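Local coordinates for protein cysteine synthase (Fusobacterium nucleatum subsp. nucleatum strain ATCC 25586, PDB 5XEN) that probably catalyses the pyridoxal-phosphate-dependent formation of L-cysteine and acetate from O-acetyl-L-serine and hydrogen sulfide, at residues S44-I49 with L295-G300; M53-E58 with A86-K91; K65-I70 with E138-V143; P203-S208 with D242-C247. One frame throughout, in Å; residues are numbered along the deposited sequence. Where two conformers were deposited one is given.

Two sheets flank the cofactor in this example of the fold type II architecture of pyridoxal-phosphate enzymes, and the contacts sample both. The chain first enters contact 1 at S44-I49, whose partner L295-G300 comes only near the C terminus; the long loop so closed contains all the others. Contact 2 ties helix 46-59 to the end of helix 76-88. Contact 3 opens before contact 2 has closed, so the two cross, and they touch where I54, A57 and Y90 pack against I69 and F142 of the four-stranded sheet. Contact 4, later in series, seals the edge of the six-stranded sheet that also supplies strand 291-296 to contact 1.

Contact 1. Residues S44-I49 with L295-G300; sequences STKDRI and LSTDSG. With SER (serine), chain N.
The pyridoxal phosphate site brings S44, T45 and K46 against T297 and D298, at the point where a short approach leads into helix 46-59 and strand 291-296 has just ended. A single backbone bridge pairs S44 with D298. Its bond runs from T45 N to T297 O at 2.8 Å, and S44 CA brings a C-H to the same oxygen. S44 CB also meets D298 CB at 3.6 Å. Across the turn S44 OG accepts from K46 N at 3.0 Å, a capping bond. T45 turns its methyl to the contact: with OG1 anti to the backbone N (chi1 -153°), CG2 reaches T297 CG2 at 3.8 Å, while OG1 bonds to E37. K46, the lysine predicted to carry the cofactor, bends at chi2 and chi4; in the conformer given, CE lies 3.6 Å from N of the bound serine. A second conformer was modelled, so this approach and that to T297 are both doubtful. The cofactor touches K46, T297 and D298, and the D298 carboxylate is held by N76, K302 and Y303. Helix 76-88 meets S44 and K46 through N76, helix 151-167 packs on T45 through H156, and L295 is bonded by its backbone to I176 in the neighbouring strand 174-178.

Contact 2. Residues M53-E58 with A86-K91; sequences MIEEAE and AVKNYK
E58 receives both polar groups that cross from K88 and Y90, joining helix 46-59 to the C-terminal end of helix 76-88 and the loop after it, on the side of the four-stranded parallel sheet. Both oxygens of E58 face K88 NZ in a two-pronged salt bridge, 3.1 Å from E58 OE1 and 3.2 Å from E58 OE2, each met on its syn side and 16° out of plane. Y90 OH also donates to E58 OE2; the modelled separation is very short, so its exact length is doubtful. The carboxylate and the ring stand 80° apart, and OE2 sits at the ring edge, in its plane. Gripped by K88 at both oxygens, the carboxylate is probably restrained in its rotation.

The second helix closes in a Schellman motif, where positive phi at N89 turns the chain so that Y90 can join K88 in facing helix 46-59. K88 keeps its chain extended as far as CE and bends only at chi4 (-86°), which swings NZ to the carboxylate. E55 OE2 adds a second negative charge nearby, 4.4 Å from K88 NZ and beyond salt-bridge range. Beside them, I54 packs onto I69 of strand 68-72 and L81 of helix 76-88. I54 CG2 touches both chains on the same side, 4.0 Å from K88 CD and from Y90 CE2.

Contact 3. Residues K65-I70 with E138-V143; sequences KDTVII and EKKYFV
The Y141 ring is approached by I70 CD1, which comes in obliquely and lies 3.8 Å from Y141 CB, while the backbone O of E138 lies at the edge of the Y141 ring, in its plane. The F142 ring goes to the other side of the sheet with I69, where A57 of helix 46-59 and the loop residues L62 and I63 pack on it. F142 CB rests against T67 CG2. A third flat group, the D66 carboxylate, is gripped by two lysines. K140 NZ reaches D66 OD1 at 2.6 Å on the syn side but 30° out of plane; K139 NZ makes a weaker salt bridge to D66 OD2 at 3.2 Å. K140 also pairs with D64, so its ammonium is shared between two acids. A water accepts from K139 NZ and donates to D66 O, linking side chain and backbone.

These strands are the parallel edge pair of the four-stranded sheet, with V68 opposite Y141 and I69 opposite F142. V68 N bonds to K140 O, F142 N to V68 O and I70 N to F142 O, each at 3.0 Å, in the alternating pattern of parallel strands. C-H groups supplement them, Y141 CA approaching V68 O.

E138 CG lies 3.7 Å from I70 CD1; the bend at chi2 (-61°) then turns the carboxylate so that OE1 comes against V68 CG2, the two side chains crossing at about a right angle, while OE2 is paired with K93 of the neighbouring strand. V143 packs CG1 3.5 Å from I70 O, a buried oxygen with no hydrogen-bonding partner in the model, although V143 CA points a C-H to it.

Contact 4. Residues P203-S208 with D242-C247; sequences PVEPAS and DDILVC. With CA (calcium ion), chain S.
P203-P206 and L245-C247 run as parallel strands whose short segments are inclined at 36°, and A207 adds a bond beyond the end, making four backbone bonds that alternate in direction: L245 N to P203 O at 2.9 Å, E205 N to L245 O, C247 N to E205 O, and A207 N to C247 O. The last is nearly straight at its hydrogen (175°) yet meets C247 O from above the carbonyl plane, and a water that donates to C247 O also accepts from S208 N.

On one face V204 and L245 lie together, V204 CG1 riding over the L245 carbonyl at 3.5 Å from its oxygen. On the other, E205 and V246 run side by side in the same direction, with CG of the acid 3.9 Å from CG1 of the valine. E205 has CG between its backbone N and carbonyl carbon (chi1 72°) and a chain extended beyond, placing E205 OE2 3.7 Å from I244 CG2, where the two side chains cross. That acid is fixed by S213 and the amide of L212. At the start of the pair the P203 and I244 side chains cross, with P203 CG 3.8 Å from I244 CD1, and A207 CB faces V246.

D242, just ahead, binds a calcium ion through OD1 at 2.4 Å, and its OD2 pairs with K193 and T201 N. In the six-stranded sheet strand 245-247 is the outermost strand within the chain and closes a beta-alpha-beta unit; helix 269-284 packs on V204, L245 and C247, helix 211-214 on E205, I244 and V246.

Contact 1. Residues S44-I49 with L295-G300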
# COMPACT_ATOMS: atom_id res chain seq x y z
N SER B 44 7.18 1.14 -2.64
CA SER B 44 8.03 2.13 -3.33
C SER B 44 8.53 1.61 -4.65
O SER B 44 8.48 0.38 -4.91
CB SER B 44 9.20 2.61 -2.49
OG SER B 44 10.36 1.81 -2.64
N THR B 45 9.03 2.54 -5.46
CA THR B 45 9.66 2.21 -6.72
C THR B 45 10.90 1.33 -6.54
O THR B 45 11.30 0.65 -7.47
CB THR B 45 10.04 3.48 -7.54
OG1 THR B 45 10.04 3.16 -8.94
CG2 THR B 45 11.39 4.05 -7.15
N LYS B 46 11.49 1.33 -5.35
CA LYS B 46 12.75 0.62 -5.14
C LYS B 46 12.59 -0.88 -5.22
O LYS B 46 13.58 -1.59 -5.36
CB LYS B 46 13.38 0.96 -3.79
CG LYS B 46 13.54 2.42 -3.49
CD LYS B 46 14.46 3.11 -4.46
CE LYS B 46 14.42 4.60 -4.21
NZ LYS B 46 13.04 5.06 -4.44
N ASP B 47 11.35 -1.38 -5.13
CA ASP B 47 11.07 -2.81 -5.40
C ASP B 47 11.68 -3.21 -6.76
O ASP B 47 12.21 -4.33 -6.93
CB ASP B 47 9.59 -3.10 -5.51
CG ASP B 47 8.86 -3.17 -4.19
OD1 ASP B 47 9.46 -2.83 -3.14
OD2 ASP B 47 7.64 -3.53 -4.22
N ARG B 48 11.59 -2.29 -7.74
CA ARG B 48 12.10 -2.57 -9.06
C ARG B 48 13.63 -2.76 -9.11
O ARG B 48 14.14 -3.66 -9.78
CB ARG B 48 11.74 -1.45 -10.00
CG ARG B 48 10.25 -1.23 -10.19
CD ARG B 48 10.06 -0.05 -11.14
NE ARG B 48 8.70 0.38 -11.26
CZ ARG B 48 7.84 0.00 -12.22
NH1 ARG B 48 8.21 -0.87 -13.16
NH2 ARG B 48 6.61 0.47 -12.22
N ILE B 49 14.34 -1.89 -8.41
CA ILE B 49 15.76 -1.98 -8.39
C ILE B 49 16.26 -3.08 -7.48
O ILE B 49 17.29 -3.69 -7.77
CB ILE B 49 16.44 -0.63 -8.12
CG1 ILE B 49 16.39 -0.20 -6.64
CG2 ILE B 49 15.77 0.42 -9.04
CD1 ILE B 49 17.35 0.96 -6.35
N LEU B 295 6.69 11.10 -11.23
CA LEU B 295 6.90 9.83 -10.52
C LEU B 295 6.67 10.03 -9.02
O LEU B 295 7.30 10.89 -8.41
CB LEU B 295 8.29 9.29 -10.78
CG LEU B 295 8.48 7.83 -10.40
CD1 LEU B 295 8.01 6.93 -11.52
CD2 LEU B 295 9.95 7.52 -10.13
N SER B 296 5.69 9.34 -8.46
CA SER B 296 5.52 9.29 -7.01
C SER B 296 6.30 8.09 -6.50
O SER B 296 5.93 6.95 -6.77
CB SER B 296 4.05 9.17 -6.62
OG SER B 296 3.91 8.84 -5.25
N THR B 297 7.39 8.34 -5.78
CA THR B 297 8.32 7.25 -5.45
C THR B 297 7.79 6.26 -4.42
O THR B 297 8.02 5.04 -4.54
CB THR B 297 9.66 7.83 -5.01
OG1 THR B 297 10.17 8.58 -6.10
CG2 THR B 297 10.67 6.76 -4.62
N ASP B 298 7.08 6.77 -3.41
CA ASP B 298 6.51 5.89 -2.40
C ASP B 298 5.19 6.40 -1.85
O ASP B 298 4.76 7.54 -2.14
CB ASP B 298 7.54 5.57 -1.29
CG ASP B 298 7.74 6.69 -0.28
OD1 ASP B 298 7.31 7.85 -0.52
OD2 ASP B 298 8.38 6.42 0.76
N SER B 299 4.52 5.54 -1.09
CA SER B 299 3.26 5.96 -0.51
C SER B 299 3.50 6.63 0.85
O SER B 299 4.59 6.56 1.42
CB SER B 299 2.35 4.77 -0.35
OG SER B 299 2.90 3.94 0.65
N GLY B 300 2.49 7.34 1.33
CA GLY B 300 2.63 8.24 2.45
C GLY B 300 2.47 7.63 3.82
O GLY B 300 2.71 8.30 4.81
N SER N . 16.06 6.71 -1.85
CA SER N . 17.05 5.65 -1.92
C SER N . 16.92 4.60 -0.76
O SER N . 17.96 4.12 -0.23
CB SER N . 18.40 6.22 -1.84
OG SER N . 18.60 6.51 -0.47
OXT SER N . 15.79 4.12 -0.64

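Contact 2. Residues M53-E58 with A86-K91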
# COMPACT_ATOMS: atom_id res chain seq x y z
N MET B 53 18.71 -5.76 -9.20
CA MET B 53 20.04 -5.90 -8.64
C MET B 53 20.24 -7.32 -8.12
O MET B 53 21.31 -7.92 -8.34
CB MET B 53 20.31 -4.87 -7.55
CG MET B 53 20.41 -3.44 -8.09
SD MET B 53 20.97 -2.27 -6.87
CE MET B 53 19.64 -2.35 -5.64
N ILE B 54 19.22 -7.85 -7.46
CA ILE B 54 19.35 -9.23 -6.92
C ILE B 54 19.35 -10.27 -8.04
O ILE B 54 20.19 -11.16 -8.05
CB ILE B 54 18.27 -9.57 -5.89
CG1 ILE B 54 18.52 -8.78 -4.57
CG2 ILE B 54 18.21 -11.10 -5.66
CD1 ILE B 54 19.90 -8.90 -3.96
N GLU B 55 18.43 -10.16 -8.99
CA GLU B 55 18.28 -11.17 -10.05
C GLU B 55 19.49 -11.21 -10.96
O GLU B 55 19.93 -12.31 -11.36
CB GLU B 55 17.00 -10.99 -10.86
CG GLU B 55 15.76 -11.47 -10.10
CD GLU B 55 14.49 -11.45 -10.94
OE1 GLU B 55 14.41 -10.67 -11.91
OE2 GLU B 55 13.56 -12.22 -10.63
N GLU B 56 20.07 -10.05 -11.26
CA GLU B 56 21.26 -10.02 -12.08
C GLU B 56 22.48 -10.60 -11.34
O GLU B 56 23.26 -11.34 -11.93
CB GLU B 56 21.54 -8.60 -12.60
CG GLU B 56 20.50 -8.13 -13.63
CD GLU B 56 20.37 -9.04 -14.84
OE1 GLU B 56 21.40 -9.39 -15.44
OE2 GLU B 56 19.24 -9.37 -15.23
N ALA B 57 22.60 -10.30 -10.05
CA ALA B 57 23.69 -10.87 -9.24
C ALA B 57 23.56 -12.39 -9.13
O ALA B 57 24.58 -13.10 -9.21
CB ALA B 57 23.72 -10.23 -7.86
N GLU B 58 22.34 -12.89 -8.96
CA GLU B 58 22.06 -14.33 -9.00
C GLU B 58 22.55 -14.99 -10.29
O GLU B 58 23.24 -16.02 -10.23
CB GLU B 58 20.56 -14.64 -8.84
CG GLU B 58 19.99 -14.35 -7.46
CD GLU B 58 18.48 -14.58 -7.35
OE1 GLU B 58 17.76 -14.40 -8.35
OE2 GLU B 58 18.01 -14.96 -6.27
N ALA B 86 12.87 -11.91 1.84
CA ALA B 86 11.89 -12.76 2.50
C ALA B 86 11.37 -13.84 1.55
O ALA B 86 11.42 -15.03 1.88
CB ALA B 86 10.71 -11.95 3.09
N VAL B 87 10.98 -13.46 0.35
CA VAL B 87 10.49 -14.42 -0.64
C VAL B 87 11.59 -15.42 -1.02
O VAL B 87 11.32 -16.63 -1.15
CB VAL B 87 9.99 -13.72 -1.91
CG1 VAL B 87 9.64 -14.74 -2.99
CG2 VAL B 87 8.81 -12.80 -1.58
N LYS B 88 12.80 -14.92 -1.21
CA LYS B 88 13.92 -15.74 -1.69
C LYS B 88 14.66 -16.52 -0.58
O LYS B 88 15.55 -17.30 -0.88
CB LYS B 88 14.89 -14.89 -2.51
CG LYS B 88 14.30 -14.45 -3.83
CD LYS B 88 15.28 -13.61 -4.62
CE LYS B 88 14.75 -13.24 -5.99
NZ LYS B 88 15.01 -14.30 -7.00
N ASN B 89 14.29 -16.27 0.66
CA ASN B 89 14.98 -16.78 1.83
C ASN B 89 16.46 -16.39 1.89
O ASN B 89 17.30 -17.22 2.24
CB ASN B 89 14.82 -18.30 1.92
CG ASN B 89 15.22 -18.85 3.26
OD1 ASN B 89 15.01 -18.23 4.31
ND2 ASN B 89 15.84 -20.02 3.24
N TYR B 90 16.80 -15.13 1.58
CA TYR B 90 18.14 -14.63 1.79
C TYR B 90 18.17 -13.78 3.05
O TYR B 90 17.17 -13.18 3.43
CB TYR B 90 18.62 -13.73 0.65
CG TYR B 90 18.71 -14.36 -0.72
CD1 TYR B 90 19.16 -15.64 -0.88
CD2 TYR B 90 18.44 -13.62 -1.86
CE1 TYR B 90 19.29 -16.22 -2.13
CE2 TYR B 90 18.57 -14.18 -3.13
CZ TYR B 90 18.98 -15.49 -3.26
OH TYR B 90 19.11 -16.10 -4.50
N LYS B 91 19.34 -13.72 3.67
CA LYS B 91 19.60 -12.92 4.84
C LYS B 91 20.06 -11.52 4.39
O LYS B 91 20.99 -11.41 3.61
CB LYS B 91 20.72 -13.58 5.64
CG LYS B 91 21.33 -12.74 6.74
CD LYS B 91 20.42 -12.74 7.91
CE LYS B 91 21.03 -12.03 9.11
NZ LYS B 91 20.05 -11.94 10.21

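Contact 3. Residues K65-I70 with E138-V143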
# COMPACT_ATOMS: atom_id res chain seq x y z
N LYS B 65 22.82 -19.28 -1.39
CA LYS B 65 21.69 -19.31 -0.45
C LYS B 65 22.06 -18.74 0.89
O LYS B 65 21.22 -18.16 1.55
CB LYS B 65 21.11 -20.71 -0.30
CG LYS B 65 20.79 -21.40 -1.63
CD LYS B 65 19.47 -20.96 -2.21
CE LYS B 65 19.19 -21.59 -3.57
NZ LYS B 65 18.95 -23.06 -3.48
N ASP B 66 23.33 -18.83 1.28
CA ASP B 66 23.81 -18.27 2.53
C ASP B 66 24.67 -17.02 2.39
O ASP B 66 25.37 -16.63 3.31
CB ASP B 66 24.58 -19.35 3.35
CG ASP B 66 25.80 -19.87 2.63
OD1 ASP B 66 25.84 -19.79 1.39
OD2 ASP B 66 26.72 -20.38 3.33
N THR B 67 24.62 -16.36 1.23
CA THR B 67 25.28 -15.08 1.06
C THR B 67 24.46 -14.03 1.84
O THR B 67 23.24 -13.98 1.70
CB THR B 67 25.31 -14.71 -0.44
OG1 THR B 67 26.11 -15.66 -1.17
CG2 THR B 67 25.85 -13.29 -0.64
N VAL B 68 25.12 -13.20 2.64
CA VAL B 68 24.44 -12.14 3.35
C VAL B 68 24.43 -10.91 2.45
O VAL B 68 25.46 -10.47 1.95
CB VAL B 68 25.13 -11.83 4.68
CG1 VAL B 68 24.49 -10.65 5.42
CG2 VAL B 68 25.03 -13.11 5.55
N ILE B 69 23.23 -10.42 2.15
CA ILE B 69 23.09 -9.19 1.37
C ILE B 69 23.21 -8.01 2.34
O ILE B 69 22.59 -8.02 3.41
CB ILE B 69 21.79 -9.19 0.61
CG1 ILE B 69 21.80 -10.45 -0.26
CG2 ILE B 69 21.66 -7.90 -0.22
CD1 ILE B 69 20.55 -10.74 -1.02
N ILE B 70 24.03 -7.03 1.97
CA ILE B 70 24.26 -5.88 2.82
C ILE B 70 24.17 -4.60 1.95
O ILE B 70 24.78 -4.54 0.90
CB ILE B 70 25.65 -5.90 3.47
CG1 ILE B 70 25.94 -7.22 4.19
CG2 ILE B 70 25.68 -4.79 4.54
CD1 ILE B 70 27.40 -7.36 4.56
N GLU B 138 31.58 -10.55 7.82
CA GLU B 138 30.78 -11.46 7.00
C GLU B 138 31.68 -12.29 6.12
O GLU B 138 32.47 -11.76 5.34
CB GLU B 138 29.80 -10.73 6.08
CG GLU B 138 28.76 -9.93 6.81
CD GLU B 138 27.85 -10.75 7.70
OE1 GLU B 138 27.62 -11.94 7.40
OE2 GLU B 138 27.38 -10.19 8.71
N LYS B 139 31.53 -13.60 6.23
CA LYS B 139 32.32 -14.54 5.43
C LYS B 139 31.94 -14.50 3.96
O LYS B 139 32.76 -14.76 3.08
CB LYS B 139 32.21 -15.96 6.02
CG LYS B 139 30.90 -16.68 5.76
CD LYS B 139 30.90 -18.06 6.38
CE LYS B 139 29.51 -18.64 6.48
NZ LYS B 139 28.86 -18.76 5.15
N LYS B 140 30.67 -14.18 3.67
CA LYS B 140 30.21 -14.22 2.31
C LYS B 140 29.08 -13.20 2.16
O LYS B 140 28.09 -13.28 2.87
CB LYS B 140 29.66 -15.59 1.98
CG LYS B 140 29.51 -15.76 0.49
CD LYS B 140 28.65 -16.95 0.11
CE LYS B 140 29.08 -18.26 0.73
NZ LYS B 140 28.20 -19.40 0.35
N TYR B 141 29.28 -12.24 1.29
CA TYR B 141 28.32 -11.14 1.19
C TYR B 141 28.22 -10.65 -0.25
O TYR B 141 29.05 -10.96 -1.11
CB TYR B 141 28.71 -10.01 2.13
CG TYR B 141 30.05 -9.40 1.83
CD1 TYR B 141 30.20 -8.50 0.78
CD2 TYR B 141 31.17 -9.73 2.57
CE1 TYR B 141 31.42 -7.95 0.47
CE2 TYR B 141 32.40 -9.17 2.29
CZ TYR B 141 32.52 -8.27 1.25
OH TYR B 141 33.71 -7.70 0.95
N PHE B 142 27.16 -9.92 -0.51
CA PHE B 142 26.94 -9.23 -1.75
C PHE B 142 26.41 -7.84 -1.36
O PHE B 142 25.46 -7.76 -0.59
CB PHE B 142 25.93 -9.94 -2.62
CG PHE B 142 25.54 -9.14 -3.85
CD1 PHE B 142 26.49 -8.89 -4.83
CD2 PHE B 142 24.27 -8.58 -4.00
CE1 PHE B 142 26.18 -8.13 -5.96
CE2 PHE B 142 23.95 -7.81 -5.13
CZ PHE B 142 24.91 -7.58 -6.10
N VAL B 143 27.04 -6.80 -1.88
CA VAL B 143 26.59 -5.44 -1.69
C VAL B 143 25.99 -4.96 -3.00
O VAL B 143 26.69 -4.78 -3.99
CB VAL B 143 27.76 -4.52 -1.29
CG1 VAL B 143 27.28 -3.07 -1.07
CG2 VAL B 143 28.41 -5.07 -0.01
O HOH W 1 27.17 -16.72 5.32

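Contact 4. Residues P203-S208 with D242-C247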
# COMPACT_ATOMS: atom_id res chain seq x y z
N PRO B 203 14.93 16.48 -13.16
CA PRO B 203 15.06 16.00 -11.81
C PRO B 203 14.69 17.09 -10.80
O PRO B 203 14.81 18.30 -11.09
CB PRO B 203 16.52 15.65 -11.72
CG PRO B 203 17.17 16.74 -12.55
CD PRO B 203 16.21 16.98 -13.67
N VAL B 204 14.29 16.65 -9.62
CA VAL B 204 14.04 17.51 -8.48
C VAL B 204 15.00 17.20 -7.35
O VAL B 204 15.29 16.02 -7.07
CB VAL B 204 12.59 17.37 -7.97
CG1 VAL B 204 12.26 18.57 -7.04
CG2 VAL B 204 11.61 17.30 -9.13
N GLU B 205 15.47 18.25 -6.69
CA GLU B 205 16.26 18.11 -5.48
C GLU B 205 15.75 19.04 -4.38
O GLU B 205 14.99 19.96 -4.66
CB GLU B 205 17.76 18.35 -5.79
CG GLU B 205 18.12 19.81 -6.07
CD GLU B 205 19.60 20.05 -6.40
OE1 GLU B 205 20.41 19.10 -6.30
OE2 GLU B 205 19.94 21.21 -6.74
N PRO B 206 16.18 18.82 -3.13
CA PRO B 206 15.72 19.66 -2.03
C PRO B 206 16.30 21.08 -2.15
O PRO B 206 17.50 21.23 -2.37
CB PRO B 206 16.23 18.93 -0.77
CG PRO B 206 16.60 17.54 -1.22
CD PRO B 206 17.02 17.70 -2.64
N ALA B 207 15.46 22.10 -2.00
CA ALA B 207 15.95 23.49 -2.02
C ALA B 207 17.00 23.72 -0.92
O ALA B 207 17.93 24.47 -1.14
CB ALA B 207 14.81 24.49 -1.90
N SER B 208 16.88 23.03 0.21
CA SER B 208 17.87 23.11 1.28
C SER B 208 19.11 22.25 1.09
O SER B 208 19.98 22.27 1.94
CB SER B 208 17.25 22.71 2.61
OG SER B 208 16.16 23.55 2.95
N ASP B 242 16.89 18.65 -18.27
CA ASP B 242 16.64 19.88 -19.02
C ASP B 242 16.72 21.14 -18.15
O ASP B 242 16.87 22.24 -18.67
CB ASP B 242 15.34 19.73 -19.79
CG ASP B 242 15.50 18.72 -20.90
OD1 ASP B 242 16.43 18.89 -21.69
OD2 ASP B 242 14.79 17.68 -20.93
N ASP B 243 16.67 20.96 -16.84
CA ASP B 243 16.85 21.99 -15.84
C ASP B 243 16.85 21.23 -14.51
O ASP B 243 16.45 20.04 -14.47
CB ASP B 243 15.69 22.99 -15.89
CG ASP B 243 15.98 24.31 -15.19
OD1 ASP B 243 17.08 24.50 -14.63
OD2 ASP B 243 15.07 25.16 -15.20
N ILE B 244 17.27 21.87 -13.45
CA ILE B 244 17.16 21.29 -12.12
C ILE B 244 16.00 21.99 -11.39
O ILE B 244 16.00 23.21 -11.26
CB ILE B 244 18.41 21.49 -11.29
CG1 ILE B 244 19.67 21.04 -12.05
CG2 ILE B 244 18.29 20.66 -10.02
CD1 ILE B 244 19.67 19.58 -12.41
N LEU B 245 15.00 21.24 -10.95
CA LEU B 245 13.93 21.81 -10.16
C LEU B 245 14.14 21.56 -8.67
O LEU B 245 14.86 20.62 -8.29
CB LEU B 245 12.58 21.28 -10.62
CG LEU B 245 12.31 21.30 -12.12
CD1 LEU B 245 10.94 20.70 -12.40
CD2 LEU B 245 12.47 22.70 -12.71
N VAL B 246 13.55 22.41 -7.83
CA VAL B 246 13.77 22.30 -6.40
C VAL B 246 12.49 22.47 -5.61
O VAL B 246 11.52 23.03 -6.12
CB VAL B 246 14.82 23.31 -5.85
CG1 VAL B 246 16.19 23.12 -6.51
CG2 VAL B 246 14.35 24.76 -6.02
N CYS B 247 12.51 22.01 -4.35
CA CYS B 247 11.38 22.22 -3.45
C CYS B 247 11.86 22.38 -1.99
O CYS B 247 12.68 21.63 -1.50
CB CYS B 247 10.40 21.05 -3.58
SG CYS B 247 8.85 21.26 -2.69
CA CA S . 17.40 18.65 -23.88
O HOH W 2 14.39 21.45 0.73